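Local coordinates for phage-like element PBSX protein XepA (Bacillus subtilis, PDB 6IA5), which is of unknown function, assembles as a pentamer and does not seem to take part in host cell lysis, at residues Phe178-Asn183 against Leu271-Thr276; His200-Val205 against Ala246-Phe251; Gly80-Glu85 against Tyr119-Val124; Lys69-Ala74 against Thr109-Leu114. One frame throughout, in Å; residues are numbered along the deposited sequence.

Contacts 1 and 2 belong to the C-terminal beta domain, contacts 3 and 4 to the beta sandwich nearer the N terminus; the centres of contacts 1 and 3 lie about 63 Å apart. Within each domain the two contacts have centres about 10 Å apart. Contacts 1 and 2 are joined edge to edge, since 271-276 also pairs with 200-205: Thr-276 N lies 2.9 Å from Leu-202 O, probably a hydrogen bond. Contacts 3 and 4 instead meet face to face across the sandwich, with Phe-121 CE2 3.4 Å from Gly-72 CA. Contacts 1, 2 and 4 touch a second subunit, and an acetate, probably from the crystallisation liquor, binds at contact 4.

Contact 1: residues Phe178-Asn183 against Leu271-Thr276; sequences FVFHEN and LSVKGT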
# COMPACT_ATOMS: atom_id res chain seq x y z
N PHE E 178 -18.72 17.72 -24.26
CA PHE E 178 -19.42 18.91 -23.79
C PHE E 178 -20.30 19.47 -24.90
O PHE E 178 -19.92 19.45 -26.06
CB PHE E 178 -18.43 19.95 -23.26
CG PHE E 178 -19.10 21.16 -22.65
CD1 PHE E 178 -19.50 21.15 -21.32
CD2 PHE E 178 -19.35 22.29 -23.42
CE1 PHE E 178 -20.15 22.26 -20.77
CE2 PHE E 178 -19.99 23.40 -22.87
CZ PHE E 178 -20.39 23.37 -21.55
N VAL E 179 -21.47 19.99 -24.51
CA VAL E 179 -22.41 20.57 -25.46
C VAL E 179 -22.38 22.09 -25.29
O VAL E 179 -22.76 22.60 -24.25
CB VAL E 179 -23.83 20.00 -25.27
CG1 VAL E 179 -24.83 20.68 -26.21
CG2 VAL E 179 -23.85 18.49 -25.43
N PHE E 180 -21.91 22.79 -26.33
CA PHE E 180 -21.94 24.24 -26.31
C PHE E 180 -23.33 24.70 -26.75
O PHE E 180 -23.89 25.61 -26.16
CB PHE E 180 -20.86 24.82 -27.23
CG PHE E 180 -19.45 24.46 -26.82
CD1 PHE E 180 -18.76 25.26 -25.92
CD2 PHE E 180 -18.82 23.32 -27.32
CE1 PHE E 180 -17.46 24.95 -25.54
CE2 PHE E 180 -17.53 23.00 -26.93
CZ PHE E 180 -16.85 23.81 -26.05
N HIS E 181 -23.83 24.06 -27.82
CA HIS E 181 -25.12 24.31 -28.44
C HIS E 181 -25.64 22.99 -28.99
O HIS E 181 -24.89 22.18 -29.54
CB HIS E 181 -25.00 25.27 -29.63
CG HIS E 181 -24.55 26.65 -29.30
ND1 HIS E 181 -25.42 27.65 -28.91
CD2 HIS E 181 -23.32 27.21 -29.29
CE1 HIS E 181 -24.76 28.76 -28.68
NE2 HIS E 181 -23.46 28.52 -28.92
N GLU E 182 -26.96 22.78 -28.87
CA GLU E 182 -27.61 21.67 -29.52
C GLU E 182 -28.84 22.18 -30.27
O GLU E 182 -29.78 22.66 -29.65
CB GLU E 182 -28.03 20.66 -28.45
CG GLU E 182 -28.78 19.47 -29.00
CD GLU E 182 -28.68 18.30 -28.06
OE1 GLU E 182 -29.19 18.36 -26.92
OE2 GLU E 182 -28.03 17.35 -28.47
N ASN E 183 -28.80 22.10 -31.60
CA ASN E 183 -29.92 22.51 -32.43
C ASN E 183 -30.32 23.96 -32.13
O ASN E 183 -31.51 24.26 -32.04
CB ASN E 183 -31.10 21.56 -32.28
CG ASN E 183 -30.74 20.15 -32.70
OD1 ASN E 183 -30.09 19.96 -33.72
ND2 ASN E 183 -31.14 19.18 -31.90
N LEU E 271 -28.06 24.70 -35.58
CA LEU E 271 -26.64 24.40 -35.49
C LEU E 271 -26.34 23.78 -34.13
O LEU E 271 -26.81 24.27 -33.12
CB LEU E 271 -25.83 25.68 -35.73
CG LEU E 271 -24.34 25.47 -36.05
CD1 LEU E 271 -24.17 24.95 -37.48
CD2 LEU E 271 -23.56 26.77 -35.90
N SER E 272 -25.60 22.68 -34.15
CA SER E 272 -25.05 22.10 -32.94
C SER E 272 -23.55 22.39 -32.88
O SER E 272 -22.87 22.41 -33.91
CB SER E 272 -25.31 20.61 -32.89
OG SER E 272 -26.70 20.35 -32.80
N VAL E 273 -23.04 22.62 -31.67
CA VAL E 273 -21.63 22.83 -31.41
C VAL E 273 -21.26 22.01 -30.18
O VAL E 273 -21.72 22.29 -29.08
CB VAL E 273 -21.28 24.32 -31.22
CG1 VAL E 273 -19.77 24.48 -31.05
CG2 VAL E 273 -21.78 25.19 -32.38
N LYS E 274 -20.45 20.97 -30.40
CA LYS E 274 -20.13 20.04 -29.33
C LYS E 274 -18.66 19.67 -29.46
O LYS E 274 -18.13 19.65 -30.57
CB LYS E 274 -20.96 18.76 -29.46
CG LYS E 274 -22.46 19.01 -29.39
CD LYS E 274 -23.26 17.75 -29.23
CE LYS E 274 -24.75 18.03 -29.26
NZ LYS E 274 -25.50 16.75 -29.26
N GLY E 275 -18.04 19.33 -28.32
CA GLY E 275 -16.63 18.99 -28.37
C GLY E 275 -16.22 17.93 -27.36
O GLY E 275 -17.03 17.48 -26.55
N THR E 276 -14.94 17.55 -27.43
CA THR E 276 -14.29 16.64 -26.52
C THR E 276 -13.02 17.31 -25.99
O THR E 276 -12.17 17.73 -26.79
CB THR E 276 -13.94 15.33 -27.23
OG1 THR E 276 -15.16 14.77 -27.73
CG2 THR E 276 -13.23 14.34 -26.33
O HOH W 1 -27.13 20.15 -35.51
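Phe-178 pairs with Gly-275, Val-179 with Lys-274 and His-181 with Val-273 in antiparallel register, which slips by one residue at Phe-180 to form a classic beta bulge. At the bulge Val-273 O accepts two hydrogen bonds, from Phe-180 N at 2.8 Å and from His-181 N at 3.0 Å; the second donor lies in the carbonyl plane, on a lone pair. The extra residue turns Phe-180 toward the partner strand. Its CB packs 4.0 Å from Val-273 CG1, the ring edge meets the backbone of 273-275, and CD2 of Phe-178 stands over the centre of one ring face. Gly-275, with no side chain, lets the Phe-180 ring lie close to the strand. Beyond the bulge, His-181 CD2 lies alongside Val-273 CG2. On the other face Lys-274, its CG beside the backbone nitrogen (chi1 -60°) and the rest extended, runs past Val-179, CD 3.9 Å from Val-179 CG2, and carries NZ to Glu-182 OE2 at 2.7 Å, a salt bridge that meets the oxygen from above the carboxylate plane. Ser-272 OG accepts a hydrogen bond from Asn-183 N at 3.0 Å, and a water lies 2.8 Å from the same OG of Ser-272. Strand 271-278 is flanked on its other edge by strand 200-207. Phe-180 and Val-273 pack on Met-261 of strand 258-267, while Lys-274 touches Val-221 of a second subunit.

Contact 2: residues His200-Val205 against Ala246-Phe251; sequences HLLVEV and AEAWAF
Leu-201 and Phe-251, then Val-203 and Trp-249, exchange paired backbone hydrogen bonds, with Phe-251 N to Leu-201 O at 2.7 Å and Trp-249 N to Val-203 O at 2.8 Å. The ladder ends where Val-205 N reaches Glu-247 O in an almost straight bond. There Val-205 O receives Glu-247 N at 3.3 Å and, weakly, Ala-246 N, so that two residues face one: a G1 beta bulge at the start of strand 247-252. CA-H...O contacts alternate with these bonds, among them Ala-248 CA to Val-203 O at 3.0 Å.

The two strands are neighbours in the large antiparallel sheet of the C-terminal domain, where strand 271-278 borders 200-207 and strand 225-232 borders 247-252. Apolar contacts divide between its faces. On the Leu-201, Val-203 and Phe-251 face, the CG2 branch of Val-203 lies 3.7 Å from Phe-251 CE1, and Leu-201 CD2 runs alongside the same ring at CD1. Phe-216 meets the Phe-251 ring edge-to-face, and Met-261 packs there too. On the other face, Leu-202 CD1 reaches back between two alanines, 4.0 Å from Ala-248 CB and 4.2 Å from Ala-250 CB. The His-200 ring, trans to the main-chain nitrogen across chi1 (-173°), brings CE1 beside Ala-250 CB.

Among the polar side chains, Trp-249 NE1 donates within its ring plane to Glu-247 OE2 at 2.8 Å. That oxygen is also hydrogen-bonded to Thr-242 OG1, and Glu-204 OE2 to Ser-222 OG of a second subunit.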
# COMPACT_ATOMS: atom_id res chain seq x y z
N HIS E 200 -6.54 20.22 -24.08
CA HIS E 200 -6.82 20.17 -25.50
C HIS E 200 -8.33 20.02 -25.70
O HIS E 200 -8.99 19.34 -24.93
CB HIS E 200 -5.99 19.06 -26.16
CG HIS E 200 -6.10 19.07 -27.65
ND1 HIS E 200 -5.34 19.93 -28.46
CD2 HIS E 200 -6.87 18.34 -28.50
CE1 HIS E 200 -5.63 19.72 -29.72
NE2 HIS E 200 -6.59 18.75 -29.78
N LEU E 201 -8.86 20.66 -26.75
CA LEU E 201 -10.28 20.59 -27.04
C LEU E 201 -10.48 20.45 -28.55
O LEU E 201 -9.87 21.18 -29.33
CB LEU E 201 -10.95 21.86 -26.51
CG LEU E 201 -12.40 22.10 -26.93
CD1 LEU E 201 -13.36 21.12 -26.25
CD2 LEU E 201 -12.79 23.56 -26.68
N LEU E 202 -11.34 19.50 -28.94
CA LEU E 202 -11.76 19.38 -30.33
C LEU E 202 -13.25 19.72 -30.40
O LEU E 202 -14.03 19.13 -29.66
CB LEU E 202 -11.50 17.95 -30.83
CG LEU E 202 -11.86 17.73 -32.30
CD1 LEU E 202 -10.89 18.47 -33.21
CD2 LEU E 202 -11.93 16.27 -32.66
N VAL E 203 -13.61 20.68 -31.25
CA VAL E 203 -14.98 21.18 -31.34
C VAL E 203 -15.52 20.90 -32.74
O VAL E 203 -14.91 21.31 -33.72
CB VAL E 203 -15.09 22.69 -31.06
CG1 VAL E 203 -16.53 23.18 -31.23
CG2 VAL E 203 -14.57 23.09 -29.69
N GLU E 204 -16.68 20.24 -32.80
CA GLU E 204 -17.37 20.00 -34.05
C GLU E 204 -18.55 20.97 -34.20
O GLU E 204 -19.31 21.18 -33.26
CB GLU E 204 -17.86 18.55 -34.13
CG GLU E 204 -18.16 18.16 -35.57
CD GLU E 204 -18.81 16.80 -35.81
OE1 GLU E 204 -18.75 15.95 -34.88
OE2 GLU E 204 -19.38 16.61 -36.92
N VAL E 205 -18.69 21.55 -35.39
CA VAL E 205 -19.77 22.46 -35.77
C VAL E 205 -20.55 21.77 -36.89
O VAL E 205 -19.98 21.40 -37.91
CB VAL E 205 -19.21 23.82 -36.24
CG1 VAL E 205 -20.33 24.77 -36.66
CG2 VAL E 205 -18.29 24.46 -35.19
N ALA E 246 -19.95 21.37 -40.62
CA ALA E 246 -19.40 20.08 -40.99
C ALA E 246 -17.87 20.16 -40.91
O ALA E 246 -17.15 19.74 -41.81
CB ALA E 246 -19.89 19.64 -42.38
N GLU E 247 -17.38 20.74 -39.81
CA GLU E 247 -15.96 20.92 -39.62
C GLU E 247 -15.64 20.81 -38.14
O GLU E 247 -16.53 20.90 -37.30
CB GLU E 247 -15.49 22.24 -40.26
CG GLU E 247 -16.20 23.44 -39.70
CD GLU E 247 -15.89 24.80 -40.31
OE1 GLU E 247 -15.60 24.90 -41.52
OE2 GLU E 247 -15.96 25.78 -39.56
N ALA E 248 -14.36 20.57 -37.84
CA ALA E 248 -13.91 20.45 -36.46
C ALA E 248 -12.66 21.31 -36.28
O ALA E 248 -11.81 21.37 -37.16
CB ALA E 248 -13.64 19.00 -36.12
N TRP E 249 -12.55 21.90 -35.09
CA TRP E 249 -11.51 22.86 -34.75
C TRP E 249 -10.82 22.38 -33.48
O TRP E 249 -11.50 22.06 -32.51
CB TRP E 249 -12.14 24.23 -34.55
CG TRP E 249 -12.70 24.84 -35.80
CD1 TRP E 249 -13.95 24.65 -36.35
CD2 TRP E 249 -12.01 25.75 -36.67
NE1 TRP E 249 -14.08 25.39 -37.49
CE2 TRP E 249 -12.90 26.08 -37.72
CE3 TRP E 249 -10.73 26.33 -36.66
CZ2 TRP E 249 -12.55 26.97 -38.73
CZ3 TRP E 249 -10.38 27.20 -37.67
CH2 TRP E 249 -11.29 27.52 -38.69
N ALA E 250 -9.48 22.37 -33.50
CA ALA E 250 -8.66 21.94 -32.38
C ALA E 250 -8.12 23.17 -31.64
O ALA E 250 -7.60 24.08 -32.28
CB ALA E 250 -7.54 21.05 -32.87
N PHE E 251 -8.23 23.16 -30.30
CA PHE E 251 -7.77 24.28 -29.49
C PHE E 251 -6.85 23.79 -28.38
O PHE E 251 -7.07 22.74 -27.78
CB PHE E 251 -8.95 24.96 -28.78
CG PHE E 251 -9.99 25.53 -29.70
CD1 PHE E 251 -11.00 24.74 -30.22
CD2 PHE E 251 -9.94 26.87 -30.07
CE1 PHE E 251 -11.96 25.27 -31.08
CE2 PHE E 251 -10.88 27.40 -30.94
CZ PHE E 251 -11.89 26.60 -31.43

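Contact 3: residues Gly80-Glu85 against Tyr119-Val124; sequences GTLFIE and YRFRYV
Glu-85 holds CG beside its own backbone nitrogen and then extends, while Arg-122 leaves the neighbouring strand with CG anti to the nitrogen and folds back at chi3 (60°); the two side chains meet above the antiparallel pair 80-85 and 119-124. Arg-122 takes the carboxylate side-on, NE to Glu-85 OE1 at 2.9 Å and NH2 to Glu-85 OE2 at 2.9 Å, both from above the carboxylate plane. Arg-120 comes nearly coplanar with the carboxylate (19° between planes) and puts both NE, at 3.0 Å, and NH2, at 2.8 Å, on Glu-85 OE1; its NE uses the anti lone pair. The same fold of Arg-122 lays its guanidinium flat on Phe-83, planes 14° apart, with NH2 3.6 Å from Phe-83 CD2 and the group offset toward the ring rim. Val-124 CG2 touches the edge of that ring at CE2.

The opposite face is largely apolar and turned into the beta sandwich. Ile-84 CG1 lies 3.6 Å from Phe-121 CE1, Leu-82 CB 3.9 Å from Tyr-123 CD2, and the backbone carbonyl Thr-81 O sits over the Tyr-123 ring. Gly-80 lets the phenol oxygen come close, with Tyr-123 OH 3.3 Å from Gly-80 CA. Leu-135 and Gln-137 of strand 133-140 adjoin this face.

With three donors on OE1, and Arg-122 and Thr-95 on OE2, the Glu-85 carboxylate is fixed in rotation and probably stays deprotonated. It gathers both guanidinium groups, so its negative charge is probably well balanced; Arg-122 is also held flat by Phe-83, and Arg-120 has a cation-pi partner in Trp-93.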
# COMPACT_ATOMS: atom_id res chain seq x y z
N GLY E 80 -7.29 -39.90 -5.33
CA GLY E 80 -8.69 -39.62 -5.06
C GLY E 80 -8.95 -38.13 -5.18
O GLY E 80 -8.08 -37.39 -5.66
N THR E 81 -10.13 -37.69 -4.73
CA THR E 81 -10.51 -36.29 -4.77
C THR E 81 -11.20 -35.92 -3.47
O THR E 81 -12.08 -36.64 -3.01
CB THR E 81 -11.47 -36.01 -5.93
OG1 THR E 81 -10.87 -36.59 -7.08
CG2 THR E 81 -11.68 -34.54 -6.21
N LEU E 82 -10.75 -34.80 -2.87
CA LEU E 82 -11.40 -34.26 -1.68
C LEU E 82 -12.28 -33.06 -2.06
O LEU E 82 -11.83 -32.17 -2.77
CB LEU E 82 -10.33 -33.85 -0.66
CG LEU E 82 -10.85 -33.11 0.58
CD1 LEU E 82 -11.82 -34.01 1.36
CD2 LEU E 82 -9.69 -32.66 1.46
N PHE E 83 -13.52 -33.07 -1.58
CA PHE E 83 -14.47 -31.99 -1.80
C PHE E 83 -14.82 -31.37 -0.45
O PHE E 83 -15.04 -32.08 0.52
CB PHE E 83 -15.78 -32.52 -2.40
CG PHE E 83 -15.61 -33.15 -3.76
CD1 PHE E 83 -15.54 -32.37 -4.91
CD2 PHE E 83 -15.46 -34.53 -3.90
CE1 PHE E 83 -15.32 -32.95 -6.15
CE2 PHE E 83 -15.27 -35.10 -5.14
CZ PHE E 83 -15.21 -34.31 -6.27
N ILE E 84 -14.87 -30.03 -0.41
CA ILE E 84 -15.43 -29.31 0.71
C ILE E 84 -16.77 -28.77 0.24
O ILE E 84 -16.84 -28.08 -0.78
CB ILE E 84 -14.52 -28.16 1.20
CG1 ILE E 84 -13.14 -28.68 1.65
CG2 ILE E 84 -15.22 -27.38 2.32
CD1 ILE E 84 -12.21 -27.57 2.19
N GLU E 85 -17.83 -29.08 1.00
CA GLU E 85 -19.17 -28.77 0.51
C GLU E 85 -19.99 -28.09 1.60
O GLU E 85 -19.71 -28.24 2.79
CB GLU E 85 -19.82 -30.07 0.04
CG GLU E 85 -18.92 -30.84 -0.91
CD GLU E 85 -19.61 -31.95 -1.68
OE1 GLU E 85 -20.16 -32.85 -1.01
OE2 GLU E 85 -19.63 -31.89 -2.91
N TYR E 119 -21.40 -27.58 6.78
CA TYR E 119 -20.25 -27.92 5.95
C TYR E 119 -19.99 -29.42 6.08
O TYR E 119 -20.41 -30.04 7.06
CB TYR E 119 -19.01 -27.08 6.33
CG TYR E 119 -18.55 -27.22 7.76
CD1 TYR E 119 -19.13 -26.47 8.78
CD2 TYR E 119 -17.55 -28.12 8.11
CE1 TYR E 119 -18.73 -26.61 10.10
CE2 TYR E 119 -17.12 -28.25 9.43
CZ TYR E 119 -17.71 -27.49 10.42
OH TYR E 119 -17.32 -27.66 11.72
N ARG E 120 -19.27 -29.98 5.09
CA ARG E 120 -18.79 -31.35 5.21
C ARG E 120 -17.63 -31.55 4.24
O ARG E 120 -17.47 -30.79 3.28
CB ARG E 120 -19.91 -32.35 4.83
CG ARG E 120 -20.13 -32.46 3.33
CD ARG E 120 -21.20 -33.51 3.01
NE ARG E 120 -21.40 -33.59 1.57
CZ ARG E 120 -22.35 -34.31 0.98
NH1 ARG E 120 -23.16 -35.05 1.72
NH2 ARG E 120 -22.51 -34.28 -0.33
N PHE E 121 -16.82 -32.57 4.54
CA PHE E 121 -15.88 -33.12 3.59
C PHE E 121 -16.52 -34.35 2.96
O PHE E 121 -17.19 -35.13 3.64
CB PHE E 121 -14.58 -33.54 4.29
CG PHE E 121 -13.68 -32.39 4.70
CD1 PHE E 121 -14.07 -31.07 4.54
CD2 PHE E 121 -12.44 -32.66 5.26
CE1 PHE E 121 -13.24 -30.02 4.94
CE2 PHE E 121 -11.61 -31.61 5.67
CZ PHE E 121 -12.01 -30.30 5.51
N ARG E 122 -16.28 -34.51 1.65
CA ARG E 122 -16.63 -35.72 0.93
C ARG E 122 -15.41 -36.11 0.11
O ARG E 122 -14.91 -35.31 -0.68
CB ARG E 122 -17.90 -35.48 0.08
CG ARG E 122 -18.37 -36.70 -0.71
CD ARG E 122 -19.70 -36.46 -1.43
NE ARG E 122 -19.65 -35.36 -2.38
CZ ARG E 122 -19.18 -35.42 -3.63
NH1 ARG E 122 -18.80 -36.58 -4.15
NH2 ARG E 122 -19.07 -34.33 -4.36
N TYR E 123 -14.92 -37.33 0.32
CA TYR E 123 -13.73 -37.80 -0.37
C TYR E 123 -14.13 -38.98 -1.27
O TYR E 123 -14.68 -39.95 -0.78
CB TYR E 123 -12.69 -38.27 0.64
CG TYR E 123 -11.38 -38.63 -0.01
CD1 TYR E 123 -11.19 -39.87 -0.61
CD2 TYR E 123 -10.34 -37.72 -0.06
CE1 TYR E 123 -10.00 -40.19 -1.24
CE2 TYR E 123 -9.14 -38.02 -0.68
CZ TYR E 123 -8.97 -39.26 -1.28
OH TYR E 123 -7.79 -39.58 -1.91
N VAL E 124 -13.83 -38.87 -2.58
CA VAL E 124 -14.13 -39.94 -3.52
C VAL E 124 -12.83 -40.61 -3.95
O VAL E 124 -11.99 -39.97 -4.58
CB VAL E 124 -14.93 -39.44 -4.74
CG1 VAL E 124 -15.25 -40.57 -5.72
CG2 VAL E 124 -16.20 -38.70 -4.33
O HOH W 2 -11.69 -39.40 -7.01

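Contact 4: residues Lys69-Ala74 against Thr109-Leu114; sequences KVKGWA and TDWVYL. With ACT (acetate ion), chain B.
The edge of a four-stranded sheet of the N-terminal beta sandwich is formed here, as 107-113, outermost within the chain, runs antiparallel to 69-76. Val-70 and Val-112 make the hydrogen-bonded pair, with Val-112 N to Val-70 O at 2.8 Å. Farther along the regular ladder breaks and Thr-109 takes over: its N bonds Gly-72 O, while Thr-109 OG1 accepts from Gly-72 N at 3.0 Å and donates to Asp-110 O.

Trp-111 lies between two lysines. Lys-71 CB sits over one face, 3.6 Å from the centroid of the Trp-111 six-membered ring, and its extended chain runs on past NE1 of the indole. Over the opposite face comes Lys-69, whose CG stands between backbone nitrogen and carbonyl carbon (chi1 59°); CE is 4.1 Å and NZ 4.7 Å from that centroid, a CH-pi contact joined by a cation-pi one. Lys-69 CB also sits over a face of Tyr-113, a CH-pi contact.

The other side of the sheet enters the sandwich, where Val-70 CG1 meets Leu-114 CD2 at 3.8 Å and Val-112 packs on Ile-84. The aromatic side faces the pentamer partners. A water links Lys-69 NZ to Tyr-113 OH; NZ also donates to Glu-143 O and forms a salt bridge with Asp-145, both of a second subunit, and Tyr-113 OH is hydrogen-bonded to the same Asp-145. Acetate OXT accepts from Trp-111 N at 3.1 Å, and the acetate is also held by Asn-149 of the fourth subunit, whose Lys-151 forms a salt bridge with Asp-110.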
# COMPACT_ATOMS: atom_id res chain seq x y z
N LYS E 69 -14.63 -20.96 9.11
CA LYS E 69 -13.77 -21.44 8.02
C LYS E 69 -13.32 -22.86 8.31
O LYS E 69 -13.36 -23.34 9.45
CB LYS E 69 -12.52 -20.54 7.88
CG LYS E 69 -11.63 -20.46 9.11
CD LYS E 69 -10.43 -19.51 8.92
CE LYS E 69 -9.50 -19.52 10.11
NZ LYS E 69 -8.42 -18.50 10.00
N VAL E 70 -12.87 -23.55 7.25
CA VAL E 70 -12.52 -24.95 7.37
C VAL E 70 -11.35 -25.24 6.43
O VAL E 70 -11.21 -24.59 5.39
CB VAL E 70 -13.73 -25.87 7.09
CG1 VAL E 70 -14.24 -25.78 5.66
CG2 VAL E 70 -13.45 -27.33 7.46
N LYS E 71 -10.51 -26.19 6.83
CA LYS E 71 -9.39 -26.59 6.00
C LYS E 71 -9.20 -28.09 6.17
O LYS E 71 -9.42 -28.62 7.26
CB LYS E 71 -8.12 -25.83 6.42
CG LYS E 71 -6.90 -26.10 5.55
CD LYS E 71 -5.74 -25.19 5.88
CE LYS E 71 -4.59 -25.41 4.91
NZ LYS E 71 -3.45 -24.55 5.26
N GLY E 72 -8.75 -28.75 5.09
CA GLY E 72 -8.59 -30.20 5.11
C GLY E 72 -7.22 -30.66 4.64
O GLY E 72 -6.55 -29.97 3.86
N TRP E 73 -6.81 -31.84 5.14
CA TRP E 73 -5.62 -32.54 4.67
C TRP E 73 -5.99 -33.99 4.42
O TRP E 73 -6.63 -34.62 5.26
CB TRP E 73 -4.52 -32.50 5.72
CG TRP E 73 -3.96 -31.13 5.99
CD1 TRP E 73 -2.81 -30.60 5.50
CD2 TRP E 73 -4.56 -30.13 6.83
NE1 TRP E 73 -2.63 -29.33 6.00
CE2 TRP E 73 -3.69 -29.01 6.81
CE3 TRP E 73 -5.72 -30.08 7.61
CZ2 TRP E 73 -3.95 -27.85 7.53
CZ3 TRP E 73 -5.97 -28.93 8.33
CH2 TRP E 73 -5.10 -27.83 8.29
N ALA E 74 -5.54 -34.52 3.28
CA ALA E 74 -5.80 -35.90 2.91
C ALA E 74 -4.47 -36.58 2.54
O ALA E 74 -3.62 -35.99 1.87
CB ALA E 74 -6.75 -35.96 1.74
N THR E 109 -6.25 -28.57 1.35
CA THR E 109 -7.07 -27.52 0.74
C THR E 109 -6.54 -26.16 1.19
O THR E 109 -5.65 -26.09 2.02
CB THR E 109 -8.54 -27.69 1.14
OG1 THR E 109 -8.69 -27.29 2.51
CG2 THR E 109 -9.02 -29.12 0.99
N ASP E 110 -7.10 -25.08 0.65
CA ASP E 110 -6.96 -23.77 1.27
C ASP E 110 -7.92 -23.67 2.46
O ASP E 110 -8.80 -24.51 2.62
CB ASP E 110 -7.35 -22.69 0.27
CG ASP E 110 -6.32 -22.52 -0.84
OD1 ASP E 110 -5.21 -23.05 -0.70
OD2 ASP E 110 -6.65 -21.84 -1.82
N TRP E 111 -7.76 -22.62 3.28
CA TRP E 111 -8.83 -22.23 4.17
C TRP E 111 -10.03 -21.83 3.32
O TRP E 111 -9.89 -20.99 2.43
CB TRP E 111 -8.40 -21.06 5.08
CG TRP E 111 -7.52 -21.52 6.20
CD1 TRP E 111 -6.16 -21.38 6.30
CD2 TRP E 111 -7.95 -22.26 7.36
NE1 TRP E 111 -5.72 -21.97 7.47
CE2 TRP E 111 -6.80 -22.51 8.14
CE3 TRP E 111 -9.19 -22.76 7.80
CZ2 TRP E 111 -6.86 -23.22 9.34
CZ3 TRP E 111 -9.26 -23.45 9.00
CH2 TRP E 111 -8.11 -23.68 9.76
N VAL E 112 -11.18 -22.45 3.59
CA VAL E 112 -12.42 -22.12 2.92
C VAL E 112 -13.31 -21.39 3.92
O VAL E 112 -13.60 -21.93 4.98
CB VAL E 112 -13.10 -23.39 2.39
CG1 VAL E 112 -14.54 -23.14 1.94
CG2 VAL E 112 -12.27 -24.04 1.29
N TYR E 113 -13.69 -20.15 3.57
CA TYR E 113 -14.54 -19.33 4.43
C TYR E 113 -15.99 -19.69 4.09
O TYR E 113 -16.37 -19.64 2.92
CB TYR E 113 -14.21 -17.84 4.27
CG TYR E 113 -12.90 -17.48 4.92
CD1 TYR E 113 -11.69 -17.83 4.33
CD2 TYR E 113 -12.87 -16.88 6.18
CE1 TYR E 113 -10.47 -17.54 4.94
CE2 TYR E 113 -11.66 -16.59 6.80
CZ TYR E 113 -10.46 -16.91 6.17
OH TYR E 113 -9.28 -16.63 6.79
N LEU E 114 -16.76 -20.07 5.12
CA LEU E 114 -18.04 -20.71 4.92
C LEU E 114 -19.15 -19.65 4.86
O LEU E 114 -19.02 -18.58 5.47
CB LEU E 114 -18.26 -21.67 6.09
CG LEU E 114 -17.26 -22.82 6.16
CD1 LEU E 114 -17.43 -23.57 7.47
CD2 LEU E 114 -17.42 -23.76 4.95
C ACT B . -4.29 -21.18 2.99
O ACT B . -3.60 -20.40 3.68
OXT ACT B . -5.39 -20.82 2.51
CH3 ACT B . -3.70 -22.53 2.79
O HOH W 3 -7.37 -18.16 7.60